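Local coordinates for protein FAD-binding oxidoreductase (Gulosibacter chungangensis, PDB 7PBG) that oxidises 4-ethylphenol with a covalently bound FAD cofactor, a dehydrogenation of the ethyl side chain that leads to 4-vinylphenol, at residues Gly326-Trp329 against Gln330-Lys333; Asp332-Ile335 against Glu336-Arg339; Asn480-Ala483 against Asp484-Ala487; Asn494-Gln497 against Arg498-His501. All coordinates share one frame; numbering follows the deposited sequence.

In the fold
Contacts 1 and 2 are successive turns of one helix, 328-342, with their centres about 9 Å apart and D332 and K333 in common; that helix packs against strands 241-249, 318-326 and 349-352 of the eight-stranded antiparallel sheet. Contacts 3 and 4 come later in the chain, on the consecutive helices 483-489 and 492-508 of the C-terminal FAD-linked oxidase region, and their centres lie about 14 Å apart. The two pairs are well separated: the centres of contacts 1 and 4 are about 48 Å apart. All four touch the second subunit, so the interface between the subunits reaches widely separated parts of the chain, while the side chain of A483 in contact 3 is about 11 Å from the FAD.

Contact 1: residues Gly326-Trp329 against Gln330-Lys333; sequences GPRW and QIDK
P327 O, at the N-cap position of helix 328-342, takes two backbone amides: I331 N at 3.1 Å, almost straight and in the carbonyl plane, and Q330 N at 3.0 Å, more bent and from above that plane. Proline suits this place because the residue sits ahead of the helix and needs no amide hydrogen for it. G326, just before, has backbone angles at which a CB would be jammed against the preceding carbonyl oxygen, and would also clash with Q330 OE1. That amide oxygen instead rests 3.3 Å from P327 CD. The indole of W329 swings into the crowded position between backbone N and carbonyl carbon (chi1 52°), which lays its six-membered ring against Q330 CB in a CH-pi contact, 4.1 Å from the centroid. P327 CG lies over the same face. One turn on, R328 NE donates to the syn side of D332 OD1 at 2.7 Å, tilted 22° from the carboxylate plane, a salt bridge in which guanidinium and carboxylate stand nearly perpendicular (86°). R328 NH1 pairs with E241, at the start of strand 241-249, and NH2 with E354, just past strand 349-352; the first ties the helix start to the sheet. A leucine in place of R328 would probably leave D332, E241 and E354 without the cation they share. At the dimer interface W329 meets K333 of the second subunit in a cation-pi pair. Chemically, then, one arginine probably helps to stabilise the charged form of three acids, while the indole next to it presents an aromatic surface to the partner chain.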
ATOM      1  N   GLY A 326       3.786  22.877  -8.636  1.00 19.30           N
ATOM      2  CA  GLY A 326       4.253  23.615  -7.451  1.00 21.68           C
ATOM      3  C   GLY A 326       4.258  25.100  -7.725  1.00 19.41           C
ATOM      4  O   GLY A 326       3.703  25.542  -8.715  1.00 21.26           O
ATOM      5  N   PRO A 327       4.958  25.862  -6.873  1.00 20.43           N
ATOM      6  CA  PRO A 327       5.191  27.260  -7.175  1.00 19.60           C
ATOM      7  C   PRO A 327       6.076  27.356  -8.416  1.00 21.27           C
ATOM      8  O   PRO A 327       6.886  26.453  -8.683  1.00 20.21           O
ATOM      9  CB  PRO A 327       5.914  27.788  -5.938  1.00 21.67           C
ATOM     10  CG  PRO A 327       6.544  26.588  -5.305  1.00 21.94           C
ATOM     11  CD  PRO A 327       5.745  25.362  -5.736  1.00 20.29           C
ATOM     12  N   ARG A 328       5.973  28.473  -9.119  1.00 20.08           N
ATOM     13  CA  ARG A 328       6.712  28.676 -10.381  1.00 21.22           C
ATOM     14  C   ARG A 328       8.226  28.533 -10.183  1.00 19.19           C
ATOM     15  O   ARG A 328       8.883  28.018 -11.113  1.00 20.81           O
ATOM     16  CB  ARG A 328       6.349  30.004 -11.031  1.00 21.47           C
ATOM     17  CG  ARG A 328       6.709  30.080 -12.504  1.00 23.18           C
ATOM     18  CD  ARG A 328       6.058  29.026 -13.377  1.00 24.07           C
ATOM     19  NE  ARG A 328       6.541  29.083 -14.750  1.00 24.86           N
ATOM     20  CZ  ARG A 328       5.788  29.107 -15.866  1.00 26.72           C
ATOM     21  NH1 ARG A 328       4.460  28.999 -15.817  1.00 24.03           N
ATOM     22  NH2 ARG A 328       6.407  29.173 -17.040  1.00 24.93           N
ATOM     23  N   TRP A 329       8.795  28.960  -9.043  1.00 19.82           N
ATOM     24  CA  TRP A 329      10.267  28.846  -8.829  1.00 22.30           C
ATOM     25  C   TRP A 329      10.701  27.398  -8.930  1.00 21.63           C
ATOM     26  O   TRP A 329      11.801  27.140  -9.437  1.00 23.70           O
ATOM     27  CB  TRP A 329      10.760  29.495  -7.520  1.00 24.44           C
ATOM     28  CG  TRP A 329      10.045  29.066  -6.278  1.00 22.75           C
ATOM     29  CD1 TRP A 329       9.036  29.716  -5.621  1.00 22.30           C
ATOM     30  CD2 TRP A 329      10.359  27.919  -5.486  1.00 23.45           C
ATOM     31  NE1 TRP A 329       8.645  28.997  -4.524  1.00 26.18           N
ATOM     32  CE2 TRP A 329       9.462  27.915  -4.393  1.00 22.79           C
ATOM     33  CE3 TRP A 329      11.324  26.909  -5.574  1.00 24.14           C
ATOM     34  CZ2 TRP A 329       9.445  26.884  -3.463  1.00 23.40           C
ATOM     35  CZ3 TRP A 329      11.319  25.918  -4.625  1.00 24.60           C
ATOM     36  CH2 TRP A 329      10.392  25.908  -3.596  1.00 23.37           C
ATOM     37  N   GLN A 330       9.866  26.490  -8.447  1.00 19.99           N
ATOM     38  CA  GLN A 330      10.156  25.044  -8.466  1.00 20.49           C
ATOM     39  C   GLN A 330       9.904  24.479  -9.871  1.00 19.39           C
ATOM     40  O   GLN A 330      10.766  23.755 -10.417  1.00 17.75           O
ATOM     41  CB  GLN A 330       9.244  24.346  -7.459  1.00 20.30           C
ATOM     42  CG  GLN A 330       9.472  22.841  -7.433  1.00 21.45           C
ATOM     43  CD  GLN A 330       8.613  22.170  -6.391  1.00 21.61           C
ATOM     44  OE1 GLN A 330       7.535  22.647  -6.036  1.00 24.99           O
ATOM     45  NE2 GLN A 330       9.121  21.065  -5.878  1.00 25.68           N
ATOM     46  N   ILE A 331       8.746  24.776 -10.448  1.00 18.37           N
ATOM     47  CA  ILE A 331       8.447  24.338 -11.844  1.00 18.87           C
ATOM     48  C   ILE A 331       9.568  24.747 -12.780  1.00 18.97           C
ATOM     49  O   ILE A 331      10.008  23.912 -13.588  1.00 20.37           O
ATOM     50  CB  ILE A 331       7.081  24.872 -12.320  1.00 19.70           C
ATOM     51  CG1 ILE A 331       5.938  24.214 -11.551  1.00 20.14           C
ATOM     52  CG2 ILE A 331       6.978  24.704 -13.829  1.00 19.44           C
ATOM     53  CD1 ILE A 331       4.578  24.839 -11.804  1.00 22.50           C
ATOM     54  N   ASP A 332      10.033  25.983 -12.718  1.00 18.31           N
ATOM     55  CA  ASP A 332      11.002  26.453 -13.725  1.00 19.48           C
ATOM     56  C   ASP A 332      12.310  25.657 -13.583  1.00 19.96           C
ATOM     57  O   ASP A 332      12.943  25.394 -14.636  1.00 21.16           O
ATOM     58  CB  ASP A 332      11.257  27.946 -13.556  1.00 20.72           C
ATOM     59  CG  ASP A 332      10.111  28.806 -14.058  1.00 23.54           C
ATOM     60  OD1 ASP A 332       9.138  28.247 -14.665  1.00 24.22           O
ATOM     61  OD2 ASP A 332      10.185  30.015 -13.827  1.00 25.84           O
ATOM     62  N   LYS A 333      12.718  25.326 -12.357  1.00 19.43           N
ATOM     63  CA  LYS A 333      13.934  24.499 -12.123  1.00 20.07           C
ATOM     64  C   LYS A 333      13.714  23.107 -12.694  1.00 20.69           C
ATOM     65  O   LYS A 333      14.611  22.582 -13.339  1.00 20.65           O
ATOM     66  CB  LYS A 333      14.232  24.409 -10.638  1.00 23.78           C
ATOM     67  CG  LYS A 333      14.762  25.701 -10.043  1.00 25.43           C
ATOM     68  CD  LYS A 333      16.235  25.866 -10.305  1.00 29.35           C
ATOM     69  CE  LYS A 333      16.853  26.904  -9.402  1.00 33.14           C
ATOM     70  NZ  LYS A 333      18.167  27.294  -9.946  1.00 38.88           N
TER

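Contact 2: residues Asp332-Ile335 against Glu336-Arg339; sequences DKYI and EMIR
R339 N donates to I335 O at 2.8 Å, and E336 N reaches back to D332 O at 3.1 Å, regular helical bonds that fix two residues of opposite needs: I335 faces the sheet and E336 the solvent. E336 holds its chain extended, with CG anti to the backbone N (chi1 171°), and its carboxylate is hydrated: one water donates to E336 OE1 at 2.6 Å and to K333 O at 2.9 Å. A charged residue suits this exposed turn, and through the water its carboxylate also reaches K333 O, three residues back. K333 NZ stays 4.9 Å from E336 OE1, too far for an ion pair, and instead meets W329 of the second subunit in a cation-pi contact. Y334 supplies the aromatic member of a Met-aromatic pair. Its ring runs alongside M337, both side chains pointing the same way, and M337 SD lies 4.2 Å from Y334 CD1, oblique to the ring; both residues also touch the second subunit. The tyrosine hydroxyl is hydrogen-bonded to Q330 NE2, one turn back. Branched I335 and I338 cover the buried side. There I335 packs on L243 and F245 of strand 241-249, on C324 of strand 318-326 and on F350 of strand 349-352, so the helix packs over these three strands, at one edge of the antiparallel sheet.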
ATOM      1  N   ASP A 332      10.033  25.983 -12.718  1.00 18.31           N
ATOM      2  CA  ASP A 332      11.002  26.453 -13.725  1.00 19.48           C
ATOM      3  C   ASP A 332      12.310  25.657 -13.583  1.00 19.96           C
ATOM      4  O   ASP A 332      12.943  25.394 -14.636  1.00 21.16           O
ATOM      5  CB  ASP A 332      11.257  27.946 -13.556  1.00 20.72           C
ATOM      6  CG  ASP A 332      10.111  28.806 -14.058  1.00 23.54           C
ATOM      7  OD1 ASP A 332       9.138  28.247 -14.665  1.00 24.22           O
ATOM      8  OD2 ASP A 332      10.185  30.015 -13.827  1.00 25.84           O
ATOM      9  N   LYS A 333      12.718  25.326 -12.357  1.00 19.43           N
ATOM     10  CA  LYS A 333      13.934  24.499 -12.123  1.00 20.07           C
ATOM     11  C   LYS A 333      13.714  23.107 -12.694  1.00 20.69           C
ATOM     12  O   LYS A 333      14.611  22.582 -13.339  1.00 20.65           O
ATOM     13  CB  LYS A 333      14.232  24.409 -10.638  1.00 23.78           C
ATOM     14  CG  LYS A 333      14.762  25.701 -10.043  1.00 25.43           C
ATOM     15  CD  LYS A 333      16.235  25.866 -10.305  1.00 29.35           C
ATOM     16  CE  LYS A 333      16.853  26.904  -9.402  1.00 33.14           C
ATOM     17  NZ  LYS A 333      18.167  27.294  -9.946  1.00 38.88           N
ATOM     18  N   TYR A 334      12.581  22.489 -12.420  1.00 19.57           N
ATOM     19  CA  TYR A 334      12.386  21.110 -12.911  1.00 18.91           C
ATOM     20  C   TYR A 334      12.308  21.083 -14.437  1.00 19.53           C
ATOM     21  O   TYR A 334      12.896  20.203 -15.065  1.00 18.50           O
ATOM     22  CB  TYR A 334      11.175  20.466 -12.230  1.00 18.22           C
ATOM     23  CG  TYR A 334      11.305  20.176 -10.759  1.00 18.96           C
ATOM     24  CD1 TYR A 334      12.509  20.272 -10.067  1.00 20.46           C
ATOM     25  CD2 TYR A 334      10.200  19.727 -10.043  1.00 20.50           C
ATOM     26  CE1 TYR A 334      12.585  20.003  -8.709  1.00 23.35           C
ATOM     27  CE2 TYR A 334      10.265  19.456  -8.687  1.00 21.81           C
ATOM     28  CZ  TYR A 334      11.472  19.563  -8.020  1.00 22.11           C
ATOM     29  OH  TYR A 334      11.587  19.269  -6.688  1.00 22.82           O
ATOM     30  N   ILE A 335      11.545  21.995 -15.034  1.00 18.75           N
ATOM     31  CA  ILE A 335      11.404  22.049 -16.508  1.00 21.18           C
ATOM     32  C   ILE A 335      12.789  22.214 -17.134  1.00 21.13           C
ATOM     33  O   ILE A 335      13.098  21.506 -18.055  1.00 19.00           O
ATOM     34  CB  ILE A 335      10.438  23.178 -16.898  1.00 20.57           C
ATOM     35  CG1 ILE A 335       9.014  22.863 -16.445  1.00 21.31           C
ATOM     36  CG2 ILE A 335      10.585  23.520 -18.376  1.00 24.25           C
ATOM     37  CD1 ILE A 335       8.306  21.832 -17.284  1.00 21.90           C
ATOM     38  N   GLU A 336      13.651  23.068 -16.581  1.00 20.82           N
ATOM     39  CA  GLU A 336      15.012  23.251 -17.126  1.00 22.86           C
ATOM     40  C   GLU A 336      15.778  21.923 -17.040  1.00 21.81           C
ATOM     41  O   GLU A 336      16.371  21.529 -18.067  1.00 20.66           O
ATOM     42  CB  GLU A 336      15.661  24.436 -16.389  1.00 24.50           C
ATOM     43  CG  GLU A 336      17.123  24.627 -16.676  1.00 30.99           C
ATOM     44  CD  GLU A 336      17.809  25.727 -15.859  1.00 37.25           C
ATOM     45  OE1 GLU A 336      17.630  25.792 -14.593  1.00 42.57           O
ATOM     46  OE2 GLU A 336      18.542  26.512 -16.477  1.00 40.64           O
ATOM     47  N   MET A 337      15.661  21.177 -15.935  1.00 21.04           N
ATOM     48  CA  MET A 337      16.363  19.864 -15.801  1.00 20.73           C
ATOM     49  C   MET A 337      15.847  18.863 -16.848  1.00 20.77           C
ATOM     50  O   MET A 337      16.633  18.155 -17.477  1.00 19.65           O
ATOM     51  CB  MET A 337      16.130  19.238 -14.425  1.00 22.73           C
ATOM     52  CG  MET A 337      16.776  20.040 -13.306  1.00 28.22           C
ATOM     53  SD  MET A 337      16.244  19.335 -11.724  1.00 31.93           S
ATOM     54  CE  MET A 337      16.782  20.614 -10.602  1.00 33.64           C
ATOM     55  N   ILE A 338      14.547  18.798 -17.010  1.00 20.10           N
ATOM     56  CA  ILE A 338      13.900  17.822 -17.923  1.00 20.89           C
ATOM     57  C   ILE A 338      14.303  18.199 -19.352  1.00 20.90           C
ATOM     58  O   ILE A 338      14.713  17.320 -20.108  1.00 19.93           O
ATOM     59  CB  ILE A 338      12.379  17.865 -17.685  1.00 20.12           C
ATOM     60  CG1 ILE A 338      12.012  17.277 -16.315  1.00 19.91           C
ATOM     61  CG2 ILE A 338      11.639  17.182 -18.832  1.00 19.80           C
ATOM     62  CD1 ILE A 338      10.588  17.625 -15.895  1.00 20.06           C
ATOM     63  N   ARG A 339      14.042  19.443 -19.764  1.00 19.34           N
ATOM     64  CA  ARG A 339      14.370  19.905 -21.136  1.00 22.49           C
ATOM     65  C   ARG A 339      15.846  19.586 -21.411  1.00 22.57           C
ATOM     66  O   ARG A 339      16.174  19.005 -22.484  1.00 21.82           O
ATOM     67  CB  ARG A 339      14.096  21.408 -21.220  1.00 25.17           C
ATOM     68  CG  ARG A 339      14.034  21.984 -22.621  1.00 32.61           C
ATOM     69  CD  ARG A 339      13.957  23.509 -22.546  1.00 34.12           C
ATOM     70  NE  ARG A 339      13.834  24.036 -23.894  1.00 44.97           N
ATOM     71  CZ  ARG A 339      14.842  24.414 -24.683  1.00 49.90           C
ATOM     72  NH1 ARG A 339      16.100  24.353 -24.277  1.00 50.80           N
ATOM     73  NH2 ARG A 339      14.574  24.841 -25.907  1.00 57.02           N
TER
HETATM   74  O   HOH W   1      17.316  23.546 -13.251  1.00 28.04           O

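Contact 3: residues Asn480-Ala483 against Asp484-Ala487; sequences NVLA and DQVA
L482 and V486 form the tighter, apolar side of this helix start. V486 N donates to L482 O at 2.9 Å in a nearly straight bond (171°), and A487 N does the same to A483 O at 2.8 Å. V486 sets CG2 anti to its carbonyl carbon, which brings that methyl 3.4 Å from L482 O and 4.2 Å from L482 CB. The branched V486 thus adds bulk on the buried face. L482 and V486 then pack on helix 451-470, and V486 also touches L212 of the second subunit. Q485 belongs against that helix too: its side chain rests on I465, and its OE1 is anchored by R462, which also bonds V481 O. The looser side is wet. A483 N bonds N480 O directly, but water fills the four-residue step from N480 O and V481 O: one molecule donates to N480 O at 2.8 Å and accepts from D484 N, and a second donates to V481 O at 2.8 Å and accepts from Q485 N. Each thus spans the step that the helical bonds close directly farther on. An acid fits here, for D484 is exposed and receives the indole N-H of W522 on its carboxylate. What results is a hydrated first turn, the peptide groups of the incoming loop being joined through water to helix 483-489. It lies in the C-terminal region of an FAD-linked oxidase, with the side chain of A483 about 11 Å from the FAD and that of V486 about 8 Å from that of R477, an FAD-binding residue.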
ATOM      1  N   ASN A 480     -10.984 -11.159 -18.870  1.00 18.47           N
ATOM      2  CA  ASN A 480     -11.648 -12.437 -18.484  1.00 20.47           C
ATOM      3  C   ASN A 480     -11.073 -13.618 -19.278  1.00 22.03           C
ATOM      4  O   ASN A 480     -10.720 -14.648 -18.657  1.00 20.98           O
ATOM      5  CB  ASN A 480     -13.148 -12.429 -18.759  1.00 21.10           C
ATOM      6  CG  ASN A 480     -13.906 -11.376 -17.990  1.00 24.53           C
ATOM      7  OD1 ASN A 480     -13.334 -10.689 -17.127  1.00 24.55           O
ATOM      8  ND2 ASN A 480     -15.200 -11.273 -18.260  1.00 24.25           N
ATOM      9  N   VAL A 481     -10.996 -13.521 -20.607  1.00 20.32           N
ATOM     10  CA  VAL A 481     -10.669 -14.719 -21.440  1.00 19.29           C
ATOM     11  C   VAL A 481      -9.211 -15.114 -21.237  1.00 20.06           C
ATOM     12  O   VAL A 481      -8.847 -16.241 -21.546  1.00 20.45           O
ATOM     13  CB  VAL A 481     -11.018 -14.458 -22.913  1.00 21.08           C
ATOM     14  CG1 VAL A 481     -10.046 -13.475 -23.559  1.00 20.71           C
ATOM     15  CG2 VAL A 481     -11.109 -15.753 -23.688  1.00 22.73           C
ATOM     16  N   LEU A 482      -8.366 -14.185 -20.785  1.00 20.47           N
ATOM     17  CA  LEU A 482      -6.904 -14.409 -20.588  1.00 19.84           C
ATOM     18  C   LEU A 482      -6.558 -14.850 -19.165  1.00 20.17           C
ATOM     19  O   LEU A 482      -5.361 -15.198 -18.917  1.00 19.83           O
ATOM     20  CB  LEU A 482      -6.139 -13.111 -20.862  1.00 19.09           C
ATOM     21  CG  LEU A 482      -6.248 -12.536 -22.263  1.00 20.21           C
ATOM     22  CD1 LEU A 482      -5.500 -11.188 -22.349  1.00 19.68           C
ATOM     23  CD2 LEU A 482      -5.788 -13.527 -23.342  1.00 21.00           C
ATOM     24  N   ALA A 483      -7.512 -14.796 -18.232  1.00 22.44           N
ATOM     25  CA  ALA A 483      -7.249 -14.923 -16.770  1.00 21.37           C
ATOM     26  C   ALA A 483      -6.487 -16.223 -16.483  1.00 19.46           C
ATOM     27  O   ALA A 483      -5.501 -16.210 -15.794  1.00 19.79           O
ATOM     28  CB  ALA A 483      -8.549 -14.884 -16.017  1.00 22.76           C
ATOM     29  N   ASP A 484      -6.936 -17.335 -17.032  1.00 20.80           N
ATOM     30  CA  ASP A 484      -6.316 -18.612 -16.626  1.00 23.51           C
ATOM     31  C   ASP A 484      -4.897 -18.662 -17.168  1.00 20.87           C
ATOM     32  O   ASP A 484      -3.954 -19.169 -16.462  1.00 21.82           O
ATOM     33  CB  ASP A 484      -7.126 -19.815 -17.107  1.00 23.25           C
ATOM     34  CG  ASP A 484      -8.257 -20.195 -16.165  1.00 27.99           C
ATOM     35  OD1 ASP A 484      -8.260 -19.758 -14.973  1.00 26.70           O
ATOM     36  OD2 ASP A 484      -9.137 -20.931 -16.625  1.00 27.29           O
ATOM     37  N   GLN A 485      -4.716 -18.241 -18.426  1.00 20.01           N
ATOM     38  CA  GLN A 485      -3.376 -18.279 -19.043  1.00 19.53           C
ATOM     39  C   GLN A 485      -2.436 -17.386 -18.215  1.00 17.83           C
ATOM     40  O   GLN A 485      -1.290 -17.779 -17.882  1.00 19.20           O
ATOM     41  CB  GLN A 485      -3.373 -17.821 -20.499  1.00 21.39           C
ATOM     42  CG  GLN A 485      -1.985 -17.877 -21.108  1.00 21.43           C
ATOM     43  CD  GLN A 485      -1.916 -17.373 -22.535  1.00 23.01           C
ATOM     44  OE1 GLN A 485      -2.909 -16.872 -23.096  1.00 21.37           O
ATOM     45  NE2 GLN A 485      -0.715 -17.387 -23.089  1.00 20.97           N
ATOM     46  N   VAL A 486      -2.873 -16.186 -17.911  1.00 18.60           N
ATOM     47  CA  VAL A 486      -1.995 -15.249 -17.148  1.00 18.91           C
ATOM     48  C   VAL A 486      -1.757 -15.821 -15.737  1.00 18.88           C
ATOM     49  O   VAL A 486      -0.617 -15.854 -15.277  1.00 22.00           O
ATOM     50  CB  VAL A 486      -2.589 -13.821 -17.136  1.00 19.64           C
ATOM     51  CG1 VAL A 486      -1.788 -12.916 -16.199  1.00 18.86           C
ATOM     52  CG2 VAL A 486      -2.654 -13.258 -18.539  1.00 20.55           C
ATOM     53  N   ALA A 487      -2.784 -16.317 -15.049  1.00 21.17           N
ATOM     54  CA  ALA A 487      -2.622 -16.863 -13.686  1.00 19.37           C
ATOM     55  C   ALA A 487      -1.572 -17.971 -13.761  1.00 21.15           C
ATOM     56  O   ALA A 487      -0.720 -18.070 -12.867  1.00 20.92           O
ATOM     57  CB  ALA A 487      -3.921 -17.354 -13.110  1.00 22.40           C
TER
HETATM   58  O   HOH W   2      -9.579 -17.193 -18.577  1.00 25.59           O
HETATM   59  O   HOH W   3      -6.908 -17.961 -20.424  1.00 21.50           O

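Contact 4: residues Asn494-Gln497 against Arg498-His501; sequences NHIQ and RRSH
R499 NE donates to N494 O at 2.9 Å, with the oxygen in the guanidinium plane, and NH2 adds a weak bond to the same oxygen. Arginine suits this place because its bent chain (chi3 -73°) turns the head back towards the start of helix 492-508, where NH2 also reaches N493 O; NH1 forms a salt bridge with E190 of the second subunit. A leucine here would probably leave E190 of that subunit without its charge partner and the carbonyls of N493 and N494 without their side-chain donor. A second doubly gripped carbonyl follows: I496 O receives both S500 OG and S500 N, each at 2.9 Å, from opposite faces of its plane. Serine is small enough to fold its hydroxyl back on the helix, so a buried polar atom is satisfied locally. Farther along, H501 N bonds Q497 O at 2.9 Å, and the imidazole of H501 lies over that oxygen, which sits 3.2 Å from the ring plane above its centre. On another side of the helix R498 lays NH1 over one face of the H495 ring, 3.3 Å from CG of that histidine, with the two planes only 19° apart. H495 NE2 binds E488 O, and R498 NE pairs with E502. Packing closes the account: I496 CD1 covers a face of the R499 guanidinium, 3.7 Å from its NH2. A polar helix surface thus meets its own backbone and the other subunit at once, Q497 adding bonds to G195 and R193 of that subunit, so the interface here relies on directed polar bonds as well as on apolar contact.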
ATOM      1  N   ASN A 494       4.843 -24.466  -8.073  1.00 21.40           N
ATOM      2  CA  ASN A 494       3.605 -25.174  -8.457  1.00 23.30           C
ATOM      3  C   ASN A 494       2.409 -24.237  -8.239  1.00 22.12           C
ATOM      4  O   ASN A 494       1.413 -24.663  -7.630  1.00 20.38           O
ATOM      5  CB  ASN A 494       3.415 -26.476  -7.687  1.00 24.86           C
ATOM      6  CG  ASN A 494       4.520 -27.483  -7.919  1.00 29.73           C
ATOM      7  OD1 ASN A 494       4.879 -27.802  -9.049  1.00 36.95           O
ATOM      8  ND2 ASN A 494       5.080 -27.964  -6.835  1.00 33.78           N
ATOM      9  N   HIS A 495       2.582 -22.961  -8.589  1.00 21.23           N
ATOM     10  CA  HIS A 495       1.484 -21.962  -8.570  1.00 21.72           C
ATOM     11  C   HIS A 495       1.004 -21.725  -7.132  1.00 20.27           C
ATOM     12  O   HIS A 495      -0.234 -21.592  -6.889  1.00 21.24           O
ATOM     13  CB  HIS A 495       0.341 -22.400  -9.485  1.00 20.69           C
ATOM     14  CG  HIS A 495       0.736 -22.567 -10.901  1.00 22.46           C
ATOM     15  ND1 HIS A 495       1.325 -23.741 -11.354  1.00 24.37           N
ATOM     16  CD2 HIS A 495       0.757 -21.698 -11.926  1.00 24.74           C
ATOM     17  CE1 HIS A 495       1.608 -23.608 -12.634  1.00 25.51           C
ATOM     18  NE2 HIS A 495       1.254 -22.356 -13.020  1.00 22.92           N
ATOM     19  N   ILE A 496       1.958 -21.598  -6.192  1.00 20.83           N
ATOM     20  CA  ILE A 496       1.601 -21.372  -4.765  1.00 19.33           C
ATOM     21  C   ILE A 496       0.766 -20.084  -4.657  1.00 20.51           C
ATOM     22  O   ILE A 496      -0.080 -20.040  -3.799  1.00 20.67           O
ATOM     23  CB  ILE A 496       2.819 -21.414  -3.831  1.00 19.05           C
ATOM     24  CG1 ILE A 496       2.411 -21.388  -2.350  1.00 20.08           C
ATOM     25  CG2 ILE A 496       3.821 -20.323  -4.179  1.00 19.13           C
ATOM     26  CD1 ILE A 496       1.454 -22.474  -1.894  1.00 21.10           C
ATOM     27  N   GLN A 497       0.959 -19.109  -5.546  1.00 20.86           N
ATOM     28  CA  GLN A 497       0.177 -17.854  -5.515  1.00 22.81           C
ATOM     29  C   GLN A 497      -1.287 -18.173  -5.743  1.00 22.49           C
ATOM     30  O   GLN A 497      -2.126 -17.803  -4.887  1.00 21.98           O
ATOM     31  CB  GLN A 497       0.638 -16.851  -6.554  1.00 22.64           C
ATOM     32  CG  GLN A 497       1.413 -15.719  -5.951  1.00 28.58           C
ATOM     33  CD  GLN A 497       1.742 -14.614  -6.927  1.00 28.45           C
ATOM     34  OE1 GLN A 497       1.053 -14.347  -7.926  1.00 32.66           O
ATOM     35  NE2 GLN A 497       2.832 -13.955  -6.617  1.00 26.99           N
ATOM     36  N   ARG A 498      -1.586 -18.828  -6.873  1.00 23.14           N
ATOM     37  CA  ARG A 498      -2.972 -19.241  -7.201  1.00 25.04           C
ATOM     38  C   ARG A 498      -3.540 -20.069  -6.054  1.00 24.17           C
ATOM     39  O   ARG A 498      -4.706 -19.882  -5.699  1.00 23.64           O
ATOM     40  CB  ARG A 498      -3.017 -20.067  -8.501  1.00 25.45           C
ATOM     41  CG  ARG A 498      -4.397 -20.544  -8.953  1.00 28.89           C
ATOM     42  CD  ARG A 498      -4.222 -21.596 -10.072  1.00 30.85           C
ATOM     43  NE  ARG A 498      -3.942 -22.920  -9.505  1.00 38.34           N
ATOM     44  CZ  ARG A 498      -3.087 -23.821  -9.992  1.00 38.88           C
ATOM     45  NH1 ARG A 498      -2.430 -23.595 -11.114  1.00 42.17           N
ATOM     46  NH2 ARG A 498      -2.894 -24.962  -9.349  1.00 42.93           N
ATOM     47  N   ARG A 499      -2.802 -21.053  -5.565  1.00 19.38           N
ATOM     48  CA  ARG A 499      -3.309 -21.946  -4.498  1.00 22.39           C
ATOM     49  C   ARG A 499      -3.609 -21.131  -3.215  1.00 20.15           C
ATOM     50  O   ARG A 499      -4.532 -21.482  -2.527  1.00 21.77           O
ATOM     51  CB  ARG A 499      -2.319 -23.104  -4.296  1.00 25.78           C
ATOM     52  CG  ARG A 499      -2.242 -24.025  -5.506  1.00 28.84           C
ATOM     53  CD  ARG A 499      -1.482 -25.308  -5.296  1.00 30.39           C
ATOM     54  NE  ARG A 499      -0.054 -25.112  -5.213  1.00 27.77           N
ATOM     55  CZ  ARG A 499       0.727 -25.419  -4.186  1.00 30.54           C
ATOM     56  NH1 ARG A 499       0.240 -25.902  -3.053  1.00 31.59           N
ATOM     57  NH2 ARG A 499       2.021 -25.226  -4.285  1.00 31.02           N
ATOM     58  N   SER A 500      -2.859 -20.089  -2.912  1.00 20.67           N
ATOM     59  CA  SER A 500      -3.082 -19.246  -1.733  1.00 20.82           C
ATOM     60  C   SER A 500      -4.307 -18.370  -1.994  1.00 18.90           C
ATOM     61  O   SER A 500      -5.158 -18.277  -1.123  1.00 21.96           O
ATOM     62  CB  SER A 500      -1.860 -18.431  -1.421  1.00 20.46           C
ATOM     63  OG  SER A 500      -0.759 -19.284  -1.131  1.00 22.74           O
ATOM     64  N   HIS A 501      -4.466 -17.877  -3.204  1.00 21.01           N
ATOM     65  CA  HIS A 501      -5.684 -17.113  -3.582  1.00 20.86           C
ATOM     66  C   HIS A 501      -6.881 -18.008  -3.354  1.00 21.51           C
ATOM     67  O   HIS A 501      -7.875 -17.513  -2.792  1.00 24.44           O
ATOM     68  CB  HIS A 501      -5.631 -16.653  -5.026  1.00 25.97           C
ATOM     69  CG  HIS A 501      -4.569 -15.657  -5.267  1.00 25.19           C
ATOM     70  ND1 HIS A 501      -4.109 -15.410  -6.527  1.00 25.11           N
ATOM     71  CD2 HIS A 501      -3.850 -14.898  -4.426  1.00 25.87           C
ATOM     72  CE1 HIS A 501      -3.168 -14.497  -6.454  1.00 24.19           C
ATOM     73  NE2 HIS A 501      -2.985 -14.166  -5.199  1.00 26.39           N
TER